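Local atomic coordinates of protease (Penicillium cyclopium, PDB entry 5Z6O), a protein that hydrolyses peptide bonds as a subtilisin-like serine protease of the proteinase K type, probably cleaving proteins such as casein, gelatin and collagen type IV. Residues A56-N61 with V94-V99; N180-A185 with V203-P208; T197-V202 with K269-K274. One frame throughout, in Å; residues are numbered along the deposited sequence.

Contact 1 of 3, residues A56-N61 with V94-V99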
# COMPACT_ATOMS: atom_id res chain seq x y z
N ALA A 56 6.79 14.21 2.03
CA ALA A 56 5.65 13.87 2.86
C ALA A 56 5.08 15.13 3.50
O ALA A 56 5.83 15.94 4.05
CB ALA A 56 6.05 12.88 3.97
N GLU A 57 3.77 15.26 3.47
CA GLU A 57 3.14 16.40 4.11
C GLU A 57 1.98 15.91 4.97
O GLU A 57 1.47 14.80 4.76
CB GLU A 57 2.65 17.43 3.06
CG GLU A 57 1.44 17.02 2.30
CD GLU A 57 1.13 17.95 1.11
OE1 GLU A 57 2.06 18.28 0.33
OE2 GLU A 57 -0.05 18.33 0.94
N TRP A 58 1.60 16.71 5.97
CA TRP A 58 0.53 16.33 6.88
C TRP A 58 -0.81 16.75 6.29
O TRP A 58 -0.99 17.91 5.96
CB TRP A 58 0.71 17.00 8.25
CG TRP A 58 -0.17 16.40 9.26
CD1 TRP A 58 -1.42 16.82 9.64
CD2 TRP A 58 0.11 15.23 10.03
NE1 TRP A 58 -1.93 15.98 10.61
CE2 TRP A 58 -1.01 14.99 10.85
CE3 TRP A 58 1.18 14.35 10.09
CZ2 TRP A 58 -1.07 13.91 11.72
CZ3 TRP A 58 1.14 13.30 10.97
CH2 TRP A 58 0.02 13.07 11.76
N GLY A 59 -1.76 15.80 6.17
CA GLY A 59 -3.06 16.08 5.62
C GLY A 59 -4.07 16.41 6.71
O GLY A 59 -4.46 17.58 6.83
N THR A 60 -4.46 15.41 7.51
CA THR A 60 -5.44 15.66 8.57
C THR A 60 -5.29 14.61 9.66
O THR A 60 -4.56 13.62 9.51
CB THR A 60 -6.86 15.71 7.98
OG1 THR A 60 -7.73 16.38 8.90
CG2 THR A 60 -7.44 14.31 7.68
N ASN A 61 -5.98 14.84 10.78
CA ASN A 61 -5.90 13.97 11.95
C ASN A 61 -7.32 13.87 12.46
O ASN A 61 -7.85 14.85 12.97
CB ASN A 61 -4.94 14.55 13.02
CG ASN A 61 -4.77 13.64 14.24
OD1 ASN A 61 -5.55 12.70 14.46
ND2 ASN A 61 -3.73 13.91 15.03
N VAL A 94 3.47 12.13 -0.66
CA VAL A 94 2.82 11.34 0.39
C VAL A 94 2.07 12.29 1.32
O VAL A 94 2.63 13.31 1.71
CB VAL A 94 3.84 10.53 1.21
CG1 VAL A 94 3.13 9.74 2.27
CG2 VAL A 94 4.55 9.63 0.32
N VAL A 95 0.83 11.94 1.67
CA VAL A 95 -0.00 12.78 2.53
C VAL A 95 -0.46 11.95 3.72
O VAL A 95 -1.07 10.88 3.55
CB VAL A 95 -1.20 13.36 1.76
CG1 VAL A 95 -2.02 14.22 2.69
CG2 VAL A 95 -0.73 14.21 0.59
N ALA A 96 -0.17 12.42 4.93
CA ALA A 96 -0.55 11.67 6.12
C ALA A 96 -2.02 11.92 6.41
O ALA A 96 -2.43 13.08 6.57
CB ALA A 96 0.27 12.12 7.33
N VAL A 97 -2.80 10.85 6.51
CA VAL A 97 -4.17 10.95 7.00
C VAL A 97 -4.24 10.11 8.27
O VAL A 97 -4.36 8.88 8.21
CB VAL A 97 -5.19 10.48 5.95
CG1 VAL A 97 -6.61 10.63 6.50
CG2 VAL A 97 -5.03 11.27 4.61
N LYS A 98 -4.17 10.75 9.43
CA LYS A 98 -4.10 10.01 10.68
C LYS A 98 -5.51 9.73 11.17
O LYS A 98 -6.27 10.67 11.48
CB LYS A 98 -3.33 10.81 11.74
CG LYS A 98 -3.30 10.08 13.07
CD LYS A 98 -2.30 10.73 14.07
CE LYS A 98 -2.60 10.22 15.45
NZ LYS A 98 -1.54 10.74 16.38
N VAL A 99 -5.88 8.44 11.25
CA VAL A 99 -7.24 8.04 11.63
C VAL A 99 -7.21 7.05 12.78
O VAL A 99 -8.25 6.67 13.33
CB VAL A 99 -8.01 7.44 10.44
CG1 VAL A 99 -8.13 8.43 9.27
CG2 VAL A 99 -7.35 6.13 10.00
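The indole of W58 lies across the neighbouring strand with the methyl of A96 under one face: A96 CB is 3.7 Å from W58 CE3 and sits 28° off the normal of the six-membered ring, nearer its rim than its centre, a CH-pi contact. With CG of W58 trans to its own backbone N (chi1 -167°), the ring is carried forward over A96, and its far end reaches K98, where W58 CZ2 comes within 3.8 Å of K98 CB at an oblique angle. The second flat group, the amide of N61, runs beside the extended K98 chain, N61 ND2 lying 3.6 Å from K98 CD. Beyond this both polar ends turn to the loop that follows N61: K98 NZ forms a salt bridge with D64 and bonds the carbonyls of D66 and T68, while N61 OD1 accepts from A63 N and ND2 bonds D64 and D67. Strands 56-61 and 94-98 form the parallel pair at one edge of the subtilase sheet, 56-61 outermost there, joined through helix 73-82 as a beta-alpha-beta unit. The register of their ladder shifts by one at a beta bulge at G59, where A96 O accepts from two amides, G59 N at 2.8 Å, in the carbonyl plane on a lone pair, and T60 N at 3.2 Å. G59 CA is only 3.6 Å from V95 CG1, and a side chain here would collide with that methyl and with A96 O. On the face opposite W58, the CG of E57 packs alongside V95 CG2 at 3.9 Å, its carboxylate continuing to a salt bridge with R125, and T60 CG2 meets V97 CG1.

Contact 2 of 3, residues N180-A185 with V203-P208. With CA (calcium ion), chain B.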
# COMPACT_ATOMS: atom_id res chain seq x y z
N ASN A 180 -14.61 -3.01 -5.84
CA ASN A 180 -13.65 -2.31 -6.69
C ASN A 180 -12.37 -1.87 -6.00
O ASN A 180 -11.62 -1.08 -6.62
CB ASN A 180 -14.28 -1.05 -7.31
CG ASN A 180 -15.53 -1.39 -8.09
OD1 ASN A 180 -15.50 -2.28 -8.95
ND2 ASN A 180 -16.63 -0.73 -7.77
N VAL A 181 -12.10 -2.30 -4.77
CA VAL A 181 -10.81 -2.00 -4.14
C VAL A 181 -9.82 -3.04 -4.59
O VAL A 181 -10.21 -4.06 -5.17
CB VAL A 181 -10.90 -1.96 -2.60
CG1 VAL A 181 -11.83 -0.85 -2.14
CG2 VAL A 181 -11.35 -3.30 -2.05
N CYS A 182 -8.53 -2.79 -4.35
CA CYS A 182 -7.49 -3.73 -4.75
C CYS A 182 -7.03 -4.38 -3.44
O CYS A 182 -6.39 -3.73 -2.61
CB CYS A 182 -6.37 -2.98 -5.48
SG CYS A 182 -5.50 -3.98 -6.72
N THR A 183 -7.45 -5.61 -3.21
CA THR A 183 -7.26 -6.27 -1.92
C THR A 183 -6.04 -7.18 -1.97
O THR A 183 -5.96 -8.06 -2.85
CB THR A 183 -8.50 -7.10 -1.58
OG1 THR A 183 -9.64 -6.22 -1.50
CG2 THR A 183 -8.34 -7.82 -0.28
N ILE A 184 -5.11 -7.01 -1.02
CA ILE A 184 -3.74 -7.52 -1.17
C ILE A 184 -3.44 -8.52 -0.06
O ILE A 184 -3.54 -8.20 1.12
CB ILE A 184 -2.71 -6.38 -1.15
CG1 ILE A 184 -3.11 -5.21 -2.06
CG2 ILE A 184 -1.33 -6.90 -1.53
CD1 ILE A 184 -3.44 -5.68 -3.49
N ALA A 185 -3.02 -9.73 -0.45
CA ALA A 185 -2.56 -10.74 0.49
C ALA A 185 -1.04 -10.71 0.60
O ALA A 185 -0.35 -10.10 -0.22
CB ALA A 185 -3.06 -12.14 0.07
N VAL A 203 -9.40 -11.57 -2.95
CA VAL A 203 -8.01 -11.13 -3.04
C VAL A 203 -7.64 -10.93 -4.51
O VAL A 203 -7.82 -11.82 -5.34
CB VAL A 203 -7.09 -12.15 -2.35
CG1 VAL A 203 -5.61 -11.86 -2.67
CG2 VAL A 203 -7.30 -12.09 -0.86
N ASP A 204 -7.09 -9.76 -4.82
CA ASP A 204 -6.71 -9.47 -6.20
C ASP A 204 -5.30 -9.99 -6.51
O ASP A 204 -5.04 -10.45 -7.63
CB ASP A 204 -6.78 -7.96 -6.45
CG ASP A 204 -8.23 -7.45 -6.41
OD1 ASP A 204 -8.97 -7.79 -7.35
OD2 ASP A 204 -8.64 -6.83 -5.41
N LEU A 205 -4.38 -9.89 -5.55
CA LEU A 205 -3.02 -10.42 -5.75
C LEU A 205 -2.27 -10.43 -4.42
O LEU A 205 -2.74 -9.90 -3.41
CB LEU A 205 -2.24 -9.63 -6.81
CG LEU A 205 -1.85 -8.22 -6.44
CD1 LEU A 205 -0.56 -7.82 -7.21
CD2 LEU A 205 -2.95 -7.22 -6.86
N TYR A 206 -1.09 -11.03 -4.45
CA TYR A 206 -0.12 -11.07 -3.36
C TYR A 206 0.92 -9.99 -3.55
O TYR A 206 1.27 -9.63 -4.68
CB TYR A 206 0.63 -12.43 -3.29
CG TYR A 206 -0.18 -13.54 -2.63
CD1 TYR A 206 -1.19 -14.23 -3.33
CD2 TYR A 206 0.06 -13.88 -1.28
CE1 TYR A 206 -1.95 -15.23 -2.68
CE2 TYR A 206 -0.67 -14.89 -0.64
CZ TYR A 206 -1.66 -15.55 -1.34
OH TYR A 206 -2.34 -16.53 -0.66
N ALA A 207 1.49 -9.54 -2.42
CA ALA A 207 2.68 -8.70 -2.44
C ALA A 207 3.48 -9.04 -1.21
O ALA A 207 2.93 -9.60 -0.25
CB ALA A 207 2.31 -7.21 -2.46
N PRO A 208 4.77 -8.70 -1.19
CA PRO A 208 5.62 -9.08 -0.06
C PRO A 208 5.08 -8.54 1.25
O PRO A 208 4.78 -7.35 1.37
CB PRO A 208 6.97 -8.44 -0.41
CG PRO A 208 7.01 -8.52 -1.90
CD PRO A 208 5.56 -8.19 -2.32
CA CA B . -10.83 -6.29 -6.29
O HOH W 1 -13.33 -5.56 -5.87
O HOH W 2 -11.25 -6.67 -4.06
O HOH W 3 -10.64 -4.75 -8.06
O HOH W 4 -11.33 -8.46 -5.96
O HOH W 5 -11.98 -7.46 -8.05
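D204 turns its CG trans to its own carbonyl carbon (chi1 -68°), which carries the carboxylate across to T183 N and the calcium ion. L205 instead places CG between its backbone N and carbonyl carbon (chi1 68°), bringing CD2 within 3.7 Å of I184 CD1 as the two side chains run side by side. The D204 carboxylate binds calcium through both oxygens, and OD2, 2.4 Å from the ion, also accepts a nearly straight bond from T183 N at 2.8 Å on its anti lone pair. Together with the two-oxygen grip on the ion, this bond probably restrains the carboxylate from turning, and the positive ion would probably favour its ionised form. V181 O and five waters complete the shell; one of these waters accepts from N180 N and another donates to T183 OG1, whose hydroxyl also bonds A176 O. Behind the site, strands 182-185 and 205-208 pair in parallel at one edge of the central subtilase sheet, 205-208 being the outermost strand on that side. D204 N bonds back to T183 O, A185 N donates to L205 O, and A185 O receives A207 N. The methyl of A185 sits over one face of the Y206 ring, 3.8 Å from its centroid, in a CH-pi contact, and also touches V203 CG1; the hydroxyl of Y206 is held by S193. On the I184 side of the sheet, I184 CG2 packs on A207 CB at 3.8 Å beneath helix 227-245, while C182 SG, in disulfide linkage with C253, lies 4.1 Å from L205 CD2. L205 N, buried here, has no hydrogen-bond partner.

Contact 3 of 3, residues T197-V202 with K269-K274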
# COMPACT_ATOMS: atom_id res chain seq x y z
N THR A 197 -2.04 -14.75 6.46
CA THR A 197 -2.78 -13.90 5.53
C THR A 197 -4.21 -14.38 5.33
O THR A 197 -4.48 -15.58 5.27
CB THR A 197 -2.06 -13.78 4.16
OG1 THR A 197 -2.69 -12.73 3.40
CG2 THR A 197 -2.16 -15.08 3.36
N ASN A 198 -5.13 -13.42 5.23
CA ASN A 198 -6.46 -13.73 4.74
C ASN A 198 -6.36 -14.06 3.25
O ASN A 198 -5.37 -13.73 2.60
CB ASN A 198 -7.42 -12.56 4.98
CG ASN A 198 -7.87 -12.44 6.44
OD1 ASN A 198 -7.49 -13.23 7.29
ND2 ASN A 198 -8.67 -11.44 6.71
N PHE A 199 -7.39 -14.73 2.73
CA PHE A 199 -7.34 -15.30 1.38
C PHE A 199 -8.75 -15.28 0.81
O PHE A 199 -9.66 -14.64 1.34
CB PHE A 199 -6.78 -16.74 1.41
CG PHE A 199 -7.45 -17.61 2.43
CD1 PHE A 199 -8.69 -18.22 2.14
CD2 PHE A 199 -6.89 -17.78 3.68
CE1 PHE A 199 -9.32 -19.00 3.11
CE2 PHE A 199 -7.51 -18.56 4.64
CZ PHE A 199 -8.73 -19.16 4.35
N GLY A 200 -8.93 -15.99 -0.30
CA GLY A 200 -10.24 -16.14 -0.90
C GLY A 200 -10.36 -15.36 -2.19
O GLY A 200 -9.43 -14.70 -2.65
N SER A 201 -11.57 -15.41 -2.74
CA SER A 201 -11.78 -14.91 -4.08
C SER A 201 -11.75 -13.38 -4.14
O SER A 201 -11.65 -12.83 -5.24
CB SER A 201 -13.10 -15.44 -4.63
OG SER A 201 -14.18 -14.90 -3.89
N VAL A 202 -11.89 -12.68 -3.02
CA VAL A 202 -11.82 -11.22 -3.11
C VAL A 202 -10.39 -10.72 -3.20
O VAL A 202 -10.20 -9.54 -3.49
CB VAL A 202 -12.49 -10.48 -1.94
CG1 VAL A 202 -13.95 -10.79 -1.90
CG2 VAL A 202 -11.83 -10.80 -0.61
N LYS A 269 -6.93 -22.63 -1.43
CA LYS A 269 -7.79 -22.93 -2.57
C LYS A 269 -8.78 -21.81 -2.80
O LYS A 269 -9.26 -21.18 -1.84
CB LYS A 269 -8.55 -24.26 -2.37
CG LYS A 269 -9.71 -24.16 -1.40
CD LYS A 269 -10.93 -24.95 -1.91
CE LYS A 269 -12.03 -25.03 -0.85
NZ LYS A 269 -11.57 -25.73 0.39
N GLY A 270 -9.06 -21.53 -4.06
CA GLY A 270 -9.92 -20.42 -4.40
C GLY A 270 -9.24 -19.07 -4.35
O GLY A 270 -9.93 -18.05 -4.52
N THR A 271 -7.91 -19.03 -4.15
CA THR A 271 -7.13 -17.78 -4.05
C THR A 271 -6.16 -17.69 -5.22
O THR A 271 -5.53 -18.69 -5.61
CB THR A 271 -6.37 -17.72 -2.72
OG1 THR A 271 -7.29 -17.90 -1.64
CG2 THR A 271 -5.68 -16.35 -2.52
N THR A 272 -6.07 -16.50 -5.81
CA THR A 272 -5.09 -16.25 -6.87
C THR A 272 -3.69 -16.56 -6.39
O THR A 272 -3.38 -16.48 -5.21
CB THR A 272 -5.15 -14.79 -7.32
OG1 THR A 272 -4.25 -14.62 -8.41
CG2 THR A 272 -4.72 -13.85 -6.20
N THR A 273 -2.82 -16.95 -7.33
CA THR A 273 -1.42 -17.13 -7.01
C THR A 273 -0.55 -16.06 -7.65
O THR A 273 0.67 -16.23 -7.72
CB THR A 273 -0.96 -18.52 -7.42
OG1 THR A 273 -1.06 -18.65 -8.83
CG2 THR A 273 -1.87 -19.54 -6.82
N LYS A 274 -1.15 -14.94 -8.07
CA LYS A 274 -0.43 -13.85 -8.72
C LYS A 274 0.33 -13.01 -7.71
O LYS A 274 -0.17 -12.73 -6.62
CB LYS A 274 -1.40 -12.94 -9.50
CG LYS A 274 -1.71 -13.56 -10.88
CD LYS A 274 -2.57 -12.68 -11.75
CE LYS A 274 -2.59 -13.19 -13.22
NZ LYS A 274 -1.83 -12.31 -14.20
O HOH W 6 -8.23 -14.54 -5.18
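G270 brings its carbonyl O up to the backbone of 200-201, 3.6 Å from G200 C, a van der Waals approach to the peptide that also brushes S201 CB. Its positive phi of 80° would press a side chain against the preceding carbonyl. Next comes T271, whose hydroxyl carries the contact: OG1 lies trans to its own carbonyl carbon (chi1 -54°) and accepts from G200 N at 2.9 Å, with 152° at the hydrogen. The same oxygen is 3.3 Å from F199 CB, and the F199 and T271 side chains cross at roughly a right angle, the phenyl ring continuing onto P268. Two irregular surface loops meet here, one leading into strand 205-208 and the other into strand 274-275, at the periphery of the subtilase fold. An alanine in place of T271 would remove OG1 and CG2, and G200 N would probably lose its hydrogen-bond acceptor while the F199 methylene lost a neighbour. At T272 the link passes through solvent: a water accepts from T272 N and donates to G200 O, 2.8 Å away. T272 OG1 then takes K274 N at 3.1 Å, closing an ST turn.

Contacts 1 and 2 occupy the two ends of the same seven-stranded parallel sheet, on opposite sides of the chain's centre, with centres 23 Å apart. Contact 1 closes before either of the others opens, and its centre is 31 Å from that of contact 3. Contacts 2 and 3 interleave along the chain: 197-202 runs directly into 203-208, and 269-274 comes last. Their centres are only 9 Å apart, and they touch where Y206 N probably bonds K274 O, at 2.9 Å, and where T197 OG1 meets A185 CB. The calcium-bearing edge is thereby tied to a late surface loop, while D42, probably the charge-relay aspartate, lies on strand 37-42 between the two edges, and its probable partners H73 and S228 lie on helices 73-82 and 227-245.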